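Local coordinates for proto-oncogene tyrosine-protein kinase receptor Ret (Danio rerio, PDB 7AMK) that acts as a receptor tyrosine kinase whose extracellular cadherin-like domains probably recognise the growth factor GDNF together with its co-receptor GFR alpha 1, at residues N11-Q16 / T117-G122; N137-E142 / N225-D230; Q377-Y382 / N439-L444. The protein carries 4 engineered substitutions. All coordinates share one frame; numbering follows the deposited sequence.

Interaction 1 (N11-Q16 / T117-G122); sequences NIYVGQ and TAPSCG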
loop_
_atom_site.group_PDB
_atom_site.type_symbol
_atom_site.label_atom_id
_atom_site.label_comp_id
_atom_site.label_asym_id
_atom_site.label_seq_id
_atom_site.Cartn_x
_atom_site.Cartn_y
_atom_site.Cartn_z
ATOM N N ASN A 11 49.768 14.887 28.717
ATOM C CA ASN A 11 50.114 14.791 30.124
ATOM C C ASN A 11 50.990 15.974 30.510
ATOM O O ASN A 11 51.784 16.473 29.704
ATOM C CB ASN A 11 50.859 13.485 30.408
ATOM C CG ASN A 11 50.123 12.281 29.876
ATOM O OD1 ASN A 11 48.926 12.131 30.104
ATOM N ND2 ASN A 11 50.826 11.431 29.140
ATOM N N ILE A 12 50.830 16.423 31.743
ATOM C CA ILE A 12 51.705 17.431 32.321
ATOM C C ILE A 12 52.173 16.885 33.661
ATOM O O ILE A 12 51.475 16.109 34.327
ATOM C CB ILE A 12 51.010 18.813 32.482
ATOM C CG1 ILE A 12 49.719 18.694 33.292
ATOM C CG2 ILE A 12 50.755 19.463 31.126
ATOM C CD1 ILE A 12 49.027 20.035 33.525
ATOM N N TYR A 13 53.370 17.296 34.051
ATOM C CA TYR A 13 54.031 16.751 35.217
ATOM C C TYR A 13 54.395 17.855 36.193
ATOM O O TYR A 13 54.610 19.003 35.799
ATOM C CB TYR A 13 55.304 15.987 34.825
ATOM C CG TYR A 13 55.027 14.823 33.934
ATOM C CD1 TYR A 13 54.762 13.574 34.473
ATOM C CD2 TYR A 13 55.025 14.962 32.553
ATOM C CE1 TYR A 13 54.503 12.488 33.661
ATOM C CE2 TYR A 13 54.766 13.872 31.726
ATOM C CZ TYR A 13 54.507 12.642 32.296
ATOM O OH TYR A 13 54.247 11.545 31.515
ATOM N N VAL A 14 54.467 17.477 37.478
ATOM C CA VAL A 14 55.107 18.321 38.486
ATOM C C VAL A 14 56.539 18.601 38.049
ATOM O O VAL A 14 57.228 17.726 37.503
ATOM C CB VAL A 14 55.060 17.641 39.871
ATOM C CG1 VAL A 14 55.677 18.535 40.984
ATOM C CG2 VAL A 14 53.621 17.251 40.228
ATOM N N GLY A 15 56.989 19.837 38.268
ATOM C CA GLY A 15 58.317 20.249 37.875
ATOM C C GLY A 15 58.460 20.705 36.434
ATOM O O GLY A 15 59.455 21.357 36.103
ATOM N N GLN A 16 57.513 20.381 35.562
ATOM C CA GLN A 16 57.516 20.981 34.238
ATOM C C GLN A 16 57.589 22.498 34.343
ATOM O O GLN A 16 56.856 23.117 35.124
ATOM C CB GLN A 16 56.275 20.579 33.471
ATOM C CG GLN A 16 56.584 20.343 32.046
ATOM C CD GLN A 16 55.571 19.496 31.384
ATOM O OE1 GLN A 16 54.732 18.881 32.040
ATOM N NE2 GLN A 16 55.616 19.462 30.062
ATOM N N THR A 117 57.155 13.739 38.889
ATOM C CA THR A 117 58.053 14.417 37.965
ATOM C C THR A 117 58.102 13.667 36.627
ATOM O O THR A 117 57.719 12.499 36.524
ATOM C CB THR A 117 59.459 14.554 38.565
ATOM O OG1 THR A 117 59.845 13.329 39.200
ATOM C CG2 THR A 117 59.514 15.690 39.587
ATOM N N ALA A 118 58.545 14.373 35.586
ATOM C CA ALA A 118 58.541 13.807 34.242
ATOM C C ALA A 118 59.438 12.573 34.174
ATOM O O ALA A 118 60.443 12.478 34.890
ATOM C CB ALA A 118 59.012 14.828 33.218
ATOM N N PRO A 119 59.096 11.614 33.322
ATOM C CA PRO A 119 59.982 10.465 33.119
ATOM C C PRO A 119 61.295 10.888 32.479
ATOM O O PRO A 119 61.376 11.898 31.774
ATOM C CB PRO A 119 59.175 9.562 32.183
ATOM C CG PRO A 119 58.351 10.517 31.388
ATOM C CD PRO A 119 57.970 11.625 32.367
ATOM N N SER A 120 62.338 10.109 32.760
ATOM C CA SER A 120 63.644 10.305 32.139
ATOM C C SER A 120 63.642 9.800 30.697
ATOM O O SER A 120 62.872 8.902 30.336
ATOM C CB SER A 120 64.727 9.573 32.938
ATOM O OG SER A 120 66.003 9.803 32.377
ATOM N N CYS A 121 64.542 10.369 29.878
ATOM C CA CYS A 121 64.565 10.024 28.460
ATOM C C CYS A 121 64.779 8.540 28.261
ATOM O O CYS A 121 64.161 7.935 27.385
ATOM C CB CYS A 121 65.641 10.794 27.696
ATOM S SG CYS A 121 65.603 10.352 25.885
ATOM N N GLY A 122 65.653 7.935 29.059
ATOM C CA GLY A 122 65.772 6.492 28.992
ATOM C C GLY A 122 64.525 5.746 29.429
ATOM O O GLY A 122 64.460 4.528 29.236
HETATM O O HOH W 1 59.172 17.117 35.583
#
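Y13 offers one face of its ring to A118 and P119, a CH-pi contact at the edge of a cadherin-like beta sandwich. Strand 7-14 runs parallel to the last strand of the domain, 106-114, and the chain leaving that last strand folds back over the tyrosine. The two carbon donors share the face: A118 CA lies 3.9 Å from the ring centroid, toward the CG end, while P119 CD sits at the same height nearer the hydroxyl end, 3.6 Å from Y13 CZ. The ring is placed there by its first torsion (chi1 -61°), which sets CG anti to the carbonyl carbon; the proline and tyrosine side chains meet at about a right angle. A118 CB adds a looser methyl touch to Y13 CD2, at 4.0 Å.

The tyrosine backbone is fixed from its own segment. A type II turn from Y13 to Q16 has G15 at a positive phi of 84°, where a CB would be jammed against the carbonyl oxygen of V14. Q16 then reaches back, its OE1 accepting from Y13 N at 2.9 Å, the donor nearly in line with the amide carbonyl. P119 also packs on I160 of helix 155-160, and Q16 touches T156 of that helix, which places the contact at the junction of the first two domains. V14 O faces T117, whose CA comes within 3.4 Å of it in a CA-H...O contact. The same V14 O accepts a hydrogen bond from a water 2.8 Å away, and that water in turn accepts from A118 N at 2.8 Å.

Interaction 2 (N137-E142 / N225-D230); sequences NPHITE and NIYDED. With CA (calcium ion), chain M; CA (calcium ion), chain L; CA (calcium ion), chain N.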
loop_
_atom_site.group_PDB
_atom_site.type_symbol
_atom_site.label_atom_id
_atom_site.label_comp_id
_atom_site.label_asym_id
_atom_site.label_seq_id
_atom_site.Cartn_x
_atom_site.Cartn_y
_atom_site.Cartn_z
ATOM N N ASN A 137 41.600 10.729 14.818
ATOM C CA ASN A 137 41.674 10.885 13.362
ATOM C C ASN A 137 41.127 12.244 12.926
ATOM O O ASN A 137 39.989 12.587 13.270
ATOM C CB ASN A 137 40.922 9.777 12.652
ATOM C CG ASN A 137 41.604 8.431 12.787
ATOM O OD1 ASN A 137 42.838 8.309 12.662
ATOM N ND2 ASN A 137 40.797 7.402 13.036
ATOM N N PRO A 138 41.881 13.042 12.199
ATOM C CA PRO A 138 41.390 14.378 11.851
ATOM C C PRO A 138 40.297 14.286 10.790
ATOM O O PRO A 138 40.009 13.225 10.227
ATOM C CB PRO A 138 42.653 15.102 11.352
ATOM C CG PRO A 138 43.587 14.017 10.939
ATOM C CD PRO A 138 43.276 12.821 11.794
ATOM N N HIS A 139 39.637 15.412 10.564
ATOM C CA HIS A 139 38.643 15.481 9.512
ATOM C C HIS A 139 38.821 16.799 8.808
ATOM O O HIS A 139 39.186 17.788 9.440
ATOM C CB HIS A 139 37.208 15.359 10.044
ATOM C CG HIS A 139 36.862 16.379 11.088
ATOM N ND1 HIS A 139 36.503 17.675 10.778
ATOM C CD2 HIS A 139 36.831 16.295 12.443
ATOM C CE1 HIS A 139 36.260 18.344 11.895
ATOM N NE2 HIS A 139 36.455 17.531 12.918
ATOM N N ILE A 140 38.608 16.800 7.498
ATOM C CA ILE A 140 38.513 18.034 6.740
ATOM C C ILE A 140 37.267 17.931 5.867
ATOM O O ILE A 140 36.722 16.849 5.647
ATOM C CB ILE A 140 39.767 18.285 5.888
ATOM C CG1 ILE A 140 40.039 17.049 5.034
ATOM C CG2 ILE A 140 40.969 18.499 6.750
ATOM C CD1 ILE A 140 41.163 17.230 4.059
ATOM N N THR A 141 36.829 19.067 5.356
ATOM C CA THR A 141 35.709 19.078 4.433
ATOM C C THR A 141 36.241 19.139 3.008
ATOM O O THR A 141 37.302 19.708 2.754
ATOM C CB THR A 141 34.768 20.250 4.714
ATOM O OG1 THR A 141 34.321 20.165 6.066
ATOM C CG2 THR A 141 33.527 20.211 3.778
ATOM N N GLU A 142 35.507 18.513 2.089
ATOM C CA GLU A 142 35.880 18.545 0.679
ATOM C C GLU A 142 35.880 19.993 0.166
ATOM O O GLU A 142 35.332 20.906 0.793
ATOM C CB GLU A 142 34.918 17.657 -0.123
ATOM C CG GLU A 142 33.482 18.141 -0.097
ATOM C CD GLU A 142 32.594 17.494 -1.141
ATOM O OE1 GLU A 142 33.097 16.887 -2.112
ATOM O OE2 GLU A 142 31.367 17.600 -0.967
ATOM N N ASN A 225 39.121 11.701 7.867
ATOM C CA ASN A 225 37.747 11.637 7.395
ATOM C C ASN A 225 37.459 12.854 6.522
ATOM O O ASN A 225 37.944 13.944 6.808
ATOM C CB ASN A 225 36.760 11.587 8.565
ATOM C CG ASN A 225 36.893 10.305 9.414
ATOM O OD1 ASN A 225 36.576 9.214 8.959
ATOM N ND2 ASN A 225 37.339 10.456 10.652
ATOM N N ILE A 226 36.735 12.652 5.417
ATOM C CA ILE A 226 36.381 13.744 4.505
ATOM C C ILE A 226 34.897 14.043 4.664
ATOM O O ILE A 226 34.046 13.181 4.394
ATOM C CB ILE A 226 36.709 13.429 3.036
ATOM C CG1 ILE A 226 38.173 12.955 2.840
ATOM C CG2 ILE A 226 36.411 14.662 2.173
ATOM C CD1 ILE A 226 39.278 13.945 3.266
ATOM N N TYR A 227 34.594 15.260 5.105
ATOM C CA TYR A 227 33.219 15.708 5.259
ATOM C C TYR A 227 32.662 16.254 3.951
ATOM O O TYR A 227 33.379 16.811 3.120
ATOM C CB TYR A 227 33.109 16.781 6.339
ATOM C CG TYR A 227 33.265 16.247 7.737
ATOM C CD1 TYR A 227 33.481 14.892 7.976
ATOM C CD2 TYR A 227 33.165 17.092 8.824
ATOM C CE1 TYR A 227 33.617 14.397 9.280
ATOM C CE2 TYR A 227 33.289 16.623 10.113
ATOM C CZ TYR A 227 33.525 15.287 10.340
ATOM O OH TYR A 227 33.664 14.872 11.639
ATOM N N ASP A 228 31.362 16.097 3.794
ATOM C CA ASP A 228 30.660 16.371 2.556
ATOM C C ASP A 228 30.124 17.787 2.575
ATOM O O ASP A 228 29.750 18.322 3.618
ATOM C CB ASP A 228 29.500 15.382 2.389
ATOM C CG ASP A 228 28.843 15.468 1.055
ATOM O OD1 ASP A 228 29.526 15.219 0.061
ATOM O OD2 ASP A 228 27.633 15.750 0.998
ATOM N N GLU A 229 30.058 18.389 1.401
ATOM C CA GLU A 229 29.289 19.609 1.243
ATOM C C GLU A 229 28.341 19.422 0.066
ATOM O O GLU A 229 28.453 18.463 -0.698
ATOM C CB GLU A 229 30.195 20.829 1.061
ATOM C CG GLU A 229 30.790 20.962 -0.285
ATOM C CD GLU A 229 31.552 22.279 -0.430
ATOM O OE1 GLU A 229 31.667 22.998 0.585
ATOM O OE2 GLU A 229 32.034 22.600 -1.548
ATOM N N ASP A 230 27.386 20.337 -0.064
ATOM C CA ASP A 230 26.340 20.236 -1.079
ATOM C C ASP A 230 26.927 20.798 -2.368
ATOM O O ASP A 230 26.906 22.002 -2.616
ATOM C CB ASP A 230 25.077 20.969 -0.622
ATOM C CG ASP A 230 23.918 20.897 -1.642
ATOM O OD1 ASP A 230 24.010 20.207 -2.676
ATOM O OD2 ASP A 230 22.900 21.562 -1.382
HETATM CA CA CA M . 29.417 16.629 -1.926
HETATM CA CA CA L . 32.523 16.739 -4.307
HETATM CA CA CA N . 23.122 18.230 -3.527
HETATM O O HOH W 2 37.062 12.554 12.288
HETATM O O HOH W 3 31.755 16.577 -6.509
HETATM O O HOH W 4 34.356 18.094 -4.776
#
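N137 and N225 begin a parallel strand pairing that runs into the interdomain calcium site, a hallmark of cadherins: a water joins N137 O to N225 ND2. P138 then gives its carbonyl to N225 N, opening a run of four interstrand backbone bonds. H139 stacks its imidazole on the Y227 ring in an offset pair, planes 8° apart and centroids 4.5 Å apart. Its first torsion (chi1 56°), with CG between the backbone N and the carbonyl carbon, turns the imidazole over the tyrosine; H139 CB, placed by the backbone, also lies over a face of the Y227 ring. I140 points to the other side of the sheet, where its CG1 lies alongside I226 CD1 at 3.7 Å, while its carbonyl oxygen accepts from Y227 N at 2.7 Å. T141 returns to the tyrosine side, its OG1 3.6 Å from Y227 CB.

Just past the strand, E142 turns to metal binding. Its side chain, extended beyond CG, carries the carboxylate between two calcium ions, OE1 binding one at 2.3 Å and OE2 the other at 2.4 Å. D228 OD1 and E229 O share the second ion; D228 is also held by R195. The metals probably offset the acidic crowding, and E142 OE2 is further gripped through its anti lone pair by E229 N, 2.8 Å away.

Interaction 3 (Q377-Y382 / N439-L444); sequences QKATTY and NDTKVL. With NAG (2-acetamido-2-deoxy-beta-D-glucopyranose), chain G; FUC (alpha-L-fucopyranose), chain B.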
loop_
_atom_site.group_PDB
_atom_site.type_symbol
_atom_site.label_atom_id
_atom_site.label_comp_id
_atom_site.label_asym_id
_atom_site.label_seq_id
_atom_site.Cartn_x
_atom_site.Cartn_y
_atom_site.Cartn_z
ATOM N N GLN A 377 -32.234 -25.281 -1.967
ATOM C CA GLN A 377 -32.200 -25.905 -0.651
ATOM C C GLN A 377 -33.201 -25.223 0.280
ATOM O O GLN A 377 -33.507 -24.032 0.125
ATOM C CB GLN A 377 -30.787 -25.845 -0.054
ATOM N N LYS A 378 -33.719 -26.000 1.241
ATOM C CA LYS A 378 -34.615 -25.456 2.258
ATOM C C LYS A 378 -33.918 -24.336 3.018
ATOM O O LYS A 378 -32.830 -24.526 3.572
ATOM C CB LYS A 378 -35.062 -26.556 3.225
ATOM N N ALA A 379 -34.545 -23.161 3.035
ATOM C CA ALA A 379 -33.889 -21.972 3.564
ATOM C C ALA A 379 -33.548 -22.143 5.041
ATOM O O ALA A 379 -34.353 -22.645 5.827
ATOM C CB ALA A 379 -34.779 -20.743 3.365
ATOM N N THR A 380 -32.339 -21.719 5.407
ATOM C CA THR A 380 -31.853 -21.709 6.782
ATOM C C THR A 380 -31.496 -20.273 7.147
ATOM O O THR A 380 -30.607 -19.679 6.527
ATOM C CB THR A 380 -30.637 -22.627 6.938
ATOM O OG1 THR A 380 -31.010 -23.971 6.608
ATOM C CG2 THR A 380 -30.086 -22.573 8.365
ATOM N N THR A 381 -32.181 -19.727 8.151
ATOM C CA THR A 381 -31.982 -18.341 8.562
ATOM C C THR A 381 -30.503 -17.967 8.602
ATOM O O THR A 381 -29.689 -18.658 9.222
ATOM C CB THR A 381 -32.621 -18.115 9.937
ATOM O OG1 THR A 381 -34.045 -18.236 9.828
ATOM C CG2 THR A 381 -32.283 -16.734 10.468
ATOM N N TYR A 382 -30.164 -16.872 7.925
ATOM C CA TYR A 382 -28.849 -16.221 7.883
ATOM C C TYR A 382 -27.932 -16.814 6.817
ATOM O O TYR A 382 -26.790 -16.360 6.687
ATOM C CB TYR A 382 -28.125 -16.248 9.240
ATOM C CG TYR A 382 -28.855 -15.478 10.315
ATOM C CD1 TYR A 382 -29.651 -14.386 9.992
ATOM C CD2 TYR A 382 -28.754 -15.845 11.648
ATOM C CE1 TYR A 382 -30.330 -13.677 10.977
ATOM C CE2 TYR A 382 -29.425 -15.148 12.635
ATOM C CZ TYR A 382 -30.212 -14.066 12.299
ATOM O OH TYR A 382 -30.880 -13.375 13.290
ATOM N N ASN A 439 -34.024 -14.434 5.933
ATOM C CA ASN A 439 -34.385 -13.849 7.214
ATOM C C ASN A 439 -35.454 -14.697 7.897
ATOM O O ASN A 439 -35.134 -15.520 8.761
ATOM C CB ASN A 439 -34.843 -12.401 7.016
ATOM C CG ASN A 439 -35.470 -11.805 8.268
ATOM O OD1 ASN A 439 -35.143 -12.199 9.394
ATOM N ND2 ASN A 439 -36.382 -10.852 8.070
ATOM N N ASP A 440 -36.721 -14.518 7.519
ATOM C CA ASP A 440 -37.836 -15.243 8.122
ATOM C C ASP A 440 -38.204 -16.401 7.206
ATOM O O ASP A 440 -38.683 -16.189 6.087
ATOM C CB ASP A 440 -39.040 -14.331 8.351
ATOM C CG ASP A 440 -40.160 -15.016 9.144
ATOM O OD1 ASP A 440 -40.275 -16.262 9.095
ATOM O OD2 ASP A 440 -40.930 -14.303 9.821
ATOM N N THR A 441 -37.984 -17.620 7.685
ATOM C CA THR A 441 -38.348 -18.808 6.933
ATOM C C THR A 441 -39.791 -19.225 7.162
ATOM O O THR A 441 -40.345 -19.959 6.334
ATOM C CB THR A 441 -37.421 -19.970 7.298
ATOM O OG1 THR A 441 -37.630 -20.325 8.670
ATOM C CG2 THR A 441 -35.951 -19.572 7.099
ATOM N N LYS A 442 -40.407 -18.771 8.261
ATOM C CA LYS A 442 -41.789 -19.137 8.560
ATOM C C LYS A 442 -42.727 -18.754 7.431
ATOM O O LYS A 442 -43.717 -19.449 7.187
ATOM C CB LYS A 442 -42.244 -18.470 9.859
ATOM N N VAL A 443 -42.432 -17.655 6.729
ATOM C CA VAL A 443 -43.295 -17.195 5.655
ATOM C C VAL A 443 -43.139 -18.044 4.400
ATOM O O VAL A 443 -44.012 -18.009 3.525
ATOM C CB VAL A 443 -43.017 -15.713 5.360
ATOM N N LEU A 444 -42.060 -18.825 4.294
ATOM C CA LEU A 444 -41.858 -19.678 3.125
ATOM C C LEU A 444 -42.869 -20.812 3.051
ATOM O O LEU A 444 -43.065 -21.383 1.973
ATOM C CB LEU A 444 -40.447 -20.259 3.129
ATOM C CG LEU A 444 -39.330 -19.223 3.143
ATOM C CD1 LEU A 444 -37.956 -19.887 3.190
ATOM C CD2 LEU A 444 -39.457 -18.317 1.931
HETATM C C1 NAG G . -37.089 -10.185 9.132
HETATM C C2 NAG G . -37.754 -8.912 8.618
HETATM C C3 NAG G . -38.577 -8.250 9.721
HETATM C C4 NAG G . -39.534 -9.250 10.360
HETATM C C5 NAG G . -38.791 -10.511 10.781
HETATM C C6 NAG G . -39.716 -11.594 11.284
HETATM C C7 NAG G . -36.525 -7.855 6.787
HETATM C C8 NAG G . -37.325 -8.746 5.884
HETATM N N2 NAG G . -36.770 -7.982 8.094
HETATM O O3 NAG G . -39.309 -7.181 9.130
HETATM O O4 NAG G . -40.113 -8.692 11.533
HETATM O O5 NAG G . -38.078 -11.058 9.664
HETATM O O6 NAG G . -39.028 -12.825 11.465
HETATM O O7 NAG G . -35.692 -7.058 6.352
HETATM C C1 FUC B . -38.102 -12.713 12.566
HETATM C C2 FUC B . -38.074 -14.067 13.345
HETATM C C3 FUC B . -37.389 -15.180 12.515
HETATM C C4 FUC B . -36.024 -14.701 11.980
HETATM C C5 FUC B . -36.225 -13.381 11.223
HETATM C C6 FUC B . -34.945 -12.782 10.624
HETATM O O2 FUC B . -39.370 -14.484 13.814
HETATM O O3 FUC B . -37.163 -16.325 13.325
HETATM O O4 FUC B . -35.106 -14.519 13.057
HETATM O O5 FUC B . -36.814 -12.382 12.087
#
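T381 and N439 tie two loops at one end of a cadherin-like beta sandwich, the fourth such domain of the receptor, beside an N-linked glycan. N439 keeps its carbonyl for the protein and its side chain for the sugar. N439 O accepts from T381 OG1 at 3.1 Å, with the hydroxyl tilted 24° out of the carbonyl plane. The threonine torsion (chi1 -67°) sets OG1 beside its own backbone N, pointing at that carbonyl, while CG2 settles over the centre of the Y382 ring. A valine here would have no hydroxyl to donate, and N439 O would probably lose its side-chain tether to the 377-382 loop. On the other side of N439, ND2 is bonded covalently to NAG C1, and the fucose hangs from NAG O6; the very short approach of N439 OD1 to the fucose is doubtful.

D440 turns its carboxylate toward the same sugar, OD2 lying 2.9 Å from NAG O6, and its OD1 receives weak bonds from the backbone N-H groups of K442 and V443. T441 brings its methyl CG2 across T381, 3.6 Å from T381 OG1, and touches A379 O with that same methyl. A backbone bond from L444 N to T441 O closes the turn and brings the leucine back to the other loop. There, L444 CD1 presses on A379 CB at 3.3 Å, tighter than ordinary methyl packing.

How the interactions relate
The three contacts follow one another along an elongated receptor ectodomain and illustrate how a chain of beta sandwiches is tied locally, one site at a time. Interaction 1 closes before interaction 2 opens, and their centres are 36 Å apart, with nearest atoms about 17 Å apart. Interaction 3 lies far down the rod, 80 Å from interaction 2 and 104 Å from interaction 1 between centres, the latter pair on opposite sides of the chain's centre. Only interaction 2 holds the calcium ions. Carbohydrate marks both outer contacts: the T117 side chain in interaction 1 is about 7 Å from a fucose, whereas interaction 3 bears its glycan directly.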